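Local atomic coordinates of cytochrome c3 (PDB entry 1HH5), a protein that carries electrons on three covalently attached c-type hemes, passing them from a dehydrogenase to ferredoxin in sulfate respiration. Residues A1-K9 with V13-A21. Sequence-based numbering, arbitrary orientation. Where two conformers were deposited one is given.
With HEC (heme c), chain B.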
loop_
_atom_site.group_PDB
_atom_site.type_symbol
_atom_site.label_atom_id
_atom_site.label_comp_id
_atom_site.label_asym_id
_atom_site.label_seq_id
_atom_site.Cartn_x
_atom_site.Cartn_y
_atom_site.Cartn_z
ATOM N N ALA A 1 6.508 4.775 10.147
ATOM C CA ALA A 1 7.003 3.459 10.637
ATOM C C ALA A 1 7.414 2.589 9.462
ATOM O O ALA A 1 7.177 2.938 8.304
ATOM C CB ALA A 1 5.923 2.754 11.447
ATOM N N ASP A 2 8.028 1.453 9.767
ATOM C CA ASP A 2 8.482 0.532 8.739
ATOM C C ASP A 2 7.370 -0.403 8.286
ATOM O O ASP A 2 7.346 -0.841 7.139
ATOM C CB ASP A 2 9.673 -0.274 9.254
ATOM C CG ASP A 2 10.852 0.607 9.621
ATOM O OD1 ASP A 2 11.171 1.521 8.833
ATOM O OD2 ASP A 2 11.463 0.383 10.685
ATOM N N VAL A 3 6.450 -0.707 9.194
ATOM C CA VAL A 3 5.327 -1.577 8.873
ATOM C C VAL A 3 4.045 -0.940 9.387
ATOM O O VAL A 3 3.993 -0.460 10.518
ATOM C CB VAL A 3 5.475 -2.963 9.525
ATOM C CG1 VAL A 3 4.338 -3.868 9.070
ATOM C CG2 VAL A 3 6.819 -3.568 9.163
ATOM N N VAL A 4 3.015 -0.935 8.545
ATOM C CA VAL A 4 1.730 -0.358 8.910
ATOM C C VAL A 4 0.626 -1.370 8.663
ATOM O O VAL A 4 0.586 -2.004 7.612
ATOM C CB VAL A 4 1.414 0.896 8.069
ATOM C CG1 VAL A 4 0.063 1.461 8.469
ATOM C CG2 VAL A 4 2.508 1.937 8.253
ATOM N N THR A 5 -0.267 -1.513 9.634
ATOM C CA THR A 5 -1.376 -2.446 9.511
ATOM C C THR A 5 -2.700 -1.704 9.504
ATOM O O THR A 5 -2.955 -0.863 10.363
ATOM C CB THR A 5 -1.382 -3.468 10.666
ATOM O OG1 THR A 5 -0.224 -4.306 10.566
ATOM C CG2 THR A 5 -2.632 -4.334 10.608
ATOM N N TYR A 6 -3.537 -2.012 8.522
ATOM C CA TYR A 6 -4.832 -1.380 8.418
ATOM C C TYR A 6 -5.882 -2.408 8.815
ATOM O O TYR A 6 -6.291 -3.241 8.001
ATOM C CB TYR A 6 -5.069 -0.894 6.987
ATOM C CG TYR A 6 -4.003 0.050 6.476
ATOM C CD1 TYR A 6 -4.038 1.404 6.795
ATOM C CD2 TYR A 6 -2.955 -0.411 5.674
ATOM C CE1 TYR A 6 -3.061 2.284 6.330
ATOM C CE2 TYR A 6 -1.972 0.462 5.202
ATOM C CZ TYR A 6 -2.033 1.809 5.534
ATOM O OH TYR A 6 -1.082 2.688 5.059
ATOM N N GLU A 7 -6.290 -2.357 10.081
ATOM C CA GLU A 7 -7.294 -3.266 10.614
ATOM C C GLU A 7 -8.634 -2.894 9.994
ATOM O O GLU A 7 -9.001 -1.721 9.963
ATOM C CB GLU A 7 -7.356 -3.138 12.144
ATOM C CG GLU A 7 -8.643 -3.668 12.799
ATOM C CD GLU A 7 -8.666 -5.180 13.003
ATOM O OE1 GLU A 7 -7.860 -5.692 13.812
ATOM O OE2 GLU A 7 -9.497 -5.857 12.359
ATOM N N ASN A 8 -9.350 -3.890 9.484
ATOM C CA ASN A 8 -10.648 -3.650 8.865
ATOM C C ASN A 8 -11.475 -4.932 8.809
ATOM O O ASN A 8 -10.962 -6.023 9.054
ATOM C CB ASN A 8 -10.459 -3.066 7.456
ATOM C CG ASN A 8 -9.843 -4.054 6.490
ATOM O OD1 ASN A 8 -10.545 -4.860 5.880
ATOM N ND2 ASN A 8 -8.523 -4.007 6.355
ATOM N N LYS A 9 -12.755 -4.791 8.481
ATOM C CA LYS A 9 -13.678 -5.923 8.417
ATOM C C LYS A 9 -13.331 -7.006 7.400
ATOM O O LYS A 9 -13.393 -8.198 7.705
ATOM C CB LYS A 9 -15.097 -5.414 8.142
ATOM C CG LYS A 9 -15.704 -4.613 9.283
ATOM C CD LYS A 9 -15.876 -5.472 10.528
ATOM C CE LYS A 9 -16.574 -4.706 11.642
ATOM N NZ LYS A 9 -16.813 -5.557 12.843
ATOM N N VAL A 13 -4.885 -5.467 6.466
ATOM C CA VAL A 13 -3.903 -5.294 5.407
ATOM C C VAL A 13 -2.576 -4.857 6.027
ATOM O O VAL A 13 -2.525 -3.883 6.781
ATOM C CB VAL A 13 -4.343 -4.209 4.387
ATOM C CG1 VAL A 13 -3.342 -4.127 3.250
ATOM C CG2 VAL A 13 -5.727 -4.523 3.858
ATOM N N THR A 14 -1.509 -5.582 5.715
ATOM C CA THR A 14 -0.190 -5.252 6.238
ATOM C C THR A 14 0.628 -4.537 5.169
ATOM O O THR A 14 0.948 -5.116 4.132
ATOM C CB THR A 14 0.574 -6.517 6.682
ATOM O OG1 THR A 14 -0.136 -7.152 7.751
ATOM C CG2 THR A 14 1.970 -6.157 7.157
ATOM N N PHE A 15 0.956 -3.275 5.427
ATOM C CA PHE A 15 1.740 -2.482 4.488
ATOM C C PHE A 15 3.170 -2.352 4.984
ATOM O O PHE A 15 3.451 -1.595 5.916
ATOM C CB PHE A 15 1.134 -1.085 4.325
ATOM C CG PHE A 15 1.943 -0.166 3.449
ATOM C CD1 PHE A 15 2.448 -0.601 2.230
ATOM C CD2 PHE A 15 2.166 1.151 3.832
ATOM C CE1 PHE A 15 3.161 0.263 1.401
ATOM C CE2 PHE A 15 2.874 2.020 3.016
ATOM C CZ PHE A 15 3.375 1.574 1.797
ATOM N N ASP A 16 4.073 -3.100 4.357
ATOM C CA ASP A 16 5.479 -3.070 4.723
ATOM C C ASP A 16 6.106 -1.878 4.013
ATOM O O ASP A 16 6.595 -1.979 2.886
ATOM C CB ASP A 16 6.156 -4.377 4.303
ATOM C CG ASP A 16 7.528 -4.545 4.916
ATOM O OD1 ASP A 16 8.155 -3.527 5.274
ATOM O OD2 ASP A 16 7.982 -5.701 5.034
ATOM N N HIS A 17 6.052 -0.738 4.691
ATOM C CA HIS A 17 6.572 0.518 4.172
ATOM C C HIS A 17 8.049 0.434 3.816
ATOM O O HIS A 17 8.468 0.917 2.764
ATOM C CB HIS A 17 6.338 1.613 5.210
ATOM C CG HIS A 17 6.705 2.986 4.743
ATOM N ND1 HIS A 17 7.817 3.676 5.173
ATOM C CD2 HIS A 17 6.063 3.821 3.889
ATOM C CE1 HIS A 17 7.813 4.881 4.584
ATOM N NE2 HIS A 17 6.769 5.024 3.792
ATOM N N LYS A 18 8.839 -0.188 4.685
ATOM C CA LYS A 18 10.270 -0.308 4.426
ATOM C C LYS A 18 10.574 -1.137 3.183
ATOM O O LYS A 18 11.401 -0.744 2.361
ATOM C CB LYS A 18 10.991 -0.914 5.629
ATOM C CG LYS A 18 12.501 -1.006 5.434
ATOM C CD LYS A 18 13.201 -1.588 6.650
ATOM C CE LYS A 18 13.058 -0.687 7.867
ATOM N NZ LYS A 18 13.591 0.686 7.629
ATOM N N ALA A 19 9.906 -2.281 3.046
ATOM C CA ALA A 19 10.119 -3.152 1.894
ATOM C C ALA A 19 9.784 -2.427 0.591
ATOM O O ALA A 19 10.528 -2.512 -0.380
ATOM C CB ALA A 19 9.276 -4.420 2.024
ATOM N N HIS A 20 8.657 -1.724 0.564
ATOM C CA HIS A 20 8.278 -0.982 -0.639
ATOM C C HIS A 20 9.342 0.073 -0.970
ATOM O O HIS A 20 9.740 0.231 -2.120
ATOM C CB HIS A 20 6.928 -0.287 -0.440
ATOM C CG HIS A 20 5.743 -1.178 -0.653
ATOM N ND1 HIS A 20 5.341 -2.163 0.222
ATOM C CD2 HIS A 20 4.852 -1.214 -1.676
ATOM C CE1 HIS A 20 4.246 -2.744 -0.285
ATOM N NE2 HIS A 20 3.911 -2.201 -1.437
ATOM N N ALA A 21 9.799 0.794 0.046
ATOM C CA ALA A 21 10.801 1.839 -0.152
ATOM C C ALA A 21 12.105 1.292 -0.721
ATOM O O ALA A 21 12.727 1.916 -1.575
ATOM C CB ALA A 21 11.074 2.562 1.170
HETATM FE FE HEC B . 6.382 6.645 2.688
HETATM C CHA HEC B . 4.065 7.570 5.060
HETATM C CHB HEC B . 8.758 8.544 4.281
HETATM C CHC HEC B . 8.789 5.424 0.566
HETATM C CHD HEC B . 3.953 5.132 0.891
HETATM N NA HEC B . 6.390 7.816 4.289
HETATM C C1A HEC B . 5.340 8.112 5.144
HETATM C C2A HEC B . 5.722 9.122 6.113
HETATM C C3A HEC B . 7.037 9.391 5.898
HETATM C C4A HEC B . 7.458 8.566 4.783
HETATM C CMA HEC B . 7.892 10.414 6.655
HETATM C CAA HEC B . 4.780 9.866 7.063
HETATM C CBA HEC B . 5.181 10.002 8.528
HETATM C CGA HEC B . 5.057 8.706 9.305
HETATM O O1A HEC B . 5.723 7.716 8.935
HETATM O O2A HEC B . 4.293 8.681 10.295
HETATM N NB HEC B . 8.326 6.934 2.454
HETATM C C1B HEC B . 9.160 7.808 3.183
HETATM C C2B HEC B . 10.527 7.734 2.733
HETATM C C3B HEC B . 10.562 6.772 1.770
HETATM C C4B HEC B . 9.192 6.310 1.559
HETATM C CMB HEC B . 11.678 8.652 3.153
HETATM C CAB HEC B . 11.813 6.268 1.069
HETATM C CBB HEC B . 12.777 5.545 2.008
HETATM N NC HEC B . 6.362 5.558 1.040
HETATM C C1C HEC B . 7.443 5.104 0.301
HETATM C C2C HEC B . 6.994 4.333 -0.837
HETATM C C3C HEC B . 5.618 4.351 -0.794
HETATM C C4C HEC B . 5.245 5.069 0.399
HETATM C CMC HEC B . 7.889 3.682 -1.887
HETATM C CAC HEC B . 4.634 3.748 -1.799
HETATM C CBC HEC B . 4.724 2.226 -1.884
HETATM N ND HEC B . 4.445 6.363 2.956
HETATM C C1D HEC B . 3.569 5.714 2.097
HETATM C C2D HEC B . 2.230 5.670 2.652
HETATM C C3D HEC B . 2.265 6.320 3.835
HETATM C C4D HEC B . 3.645 6.757 4.019
HETATM C CMD HEC B . 1.004 4.974 2.074
HETATM C CAD HEC B . 1.123 6.420 4.839
HETATM C CBD HEC B . 1.247 5.298 5.868
HETATM C CGD HEC B . 0.179 5.369 6.946
HETATM O O1D HEC B . -0.970 4.947 6.693
HETATM O O2D HEC B . 0.493 5.861 8.049
HETATM O O HOH W 1 10.104 2.799 6.143
#
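Tyr6 and Phe15 lie side by side on the face of the antiparallel hairpin (strands 3-6 and 13-16) that also carries Val4 and Val13, CE2 of the tyrosine meeting CB of Phe15 at 3.6 Å. With CG beside the backbone N (chi1 -56°), the Tyr6 ring runs out past Phe15, and its OH donates to propionate O1D of the heme whose iron His17 binds, at 2.8 Å. A phenylalanine at Tyr6 would probably leave this propionate without its hydroxyl donor and freer to turn. In Phe15, CG anti to the backbone N (chi1 176°) swings the ring toward the edge of the same heme, where CE2 reaches methyl CMD at 3.6 Å; CE1 sits over the centre of the His20 ring, which with His53 ligates a second heme iron. Phe15 thus lies between one heme's ligand and another's porphyrin edge. Val4 and Phe15 exchange backbone hydrogen bonds, as do Tyr6 and Val13. Lys18 N donates to Asp2 O, and the bent Lys18 chain brings NZ above the Asp2 carboxylate plane, a 2.8 Å salt bridge to OD1. A water accepts from His17 ND1 at 2.6 Å while donating to Asp2 OD1; through it the carboxylate may help orient the imidazole, any polarisation being modest.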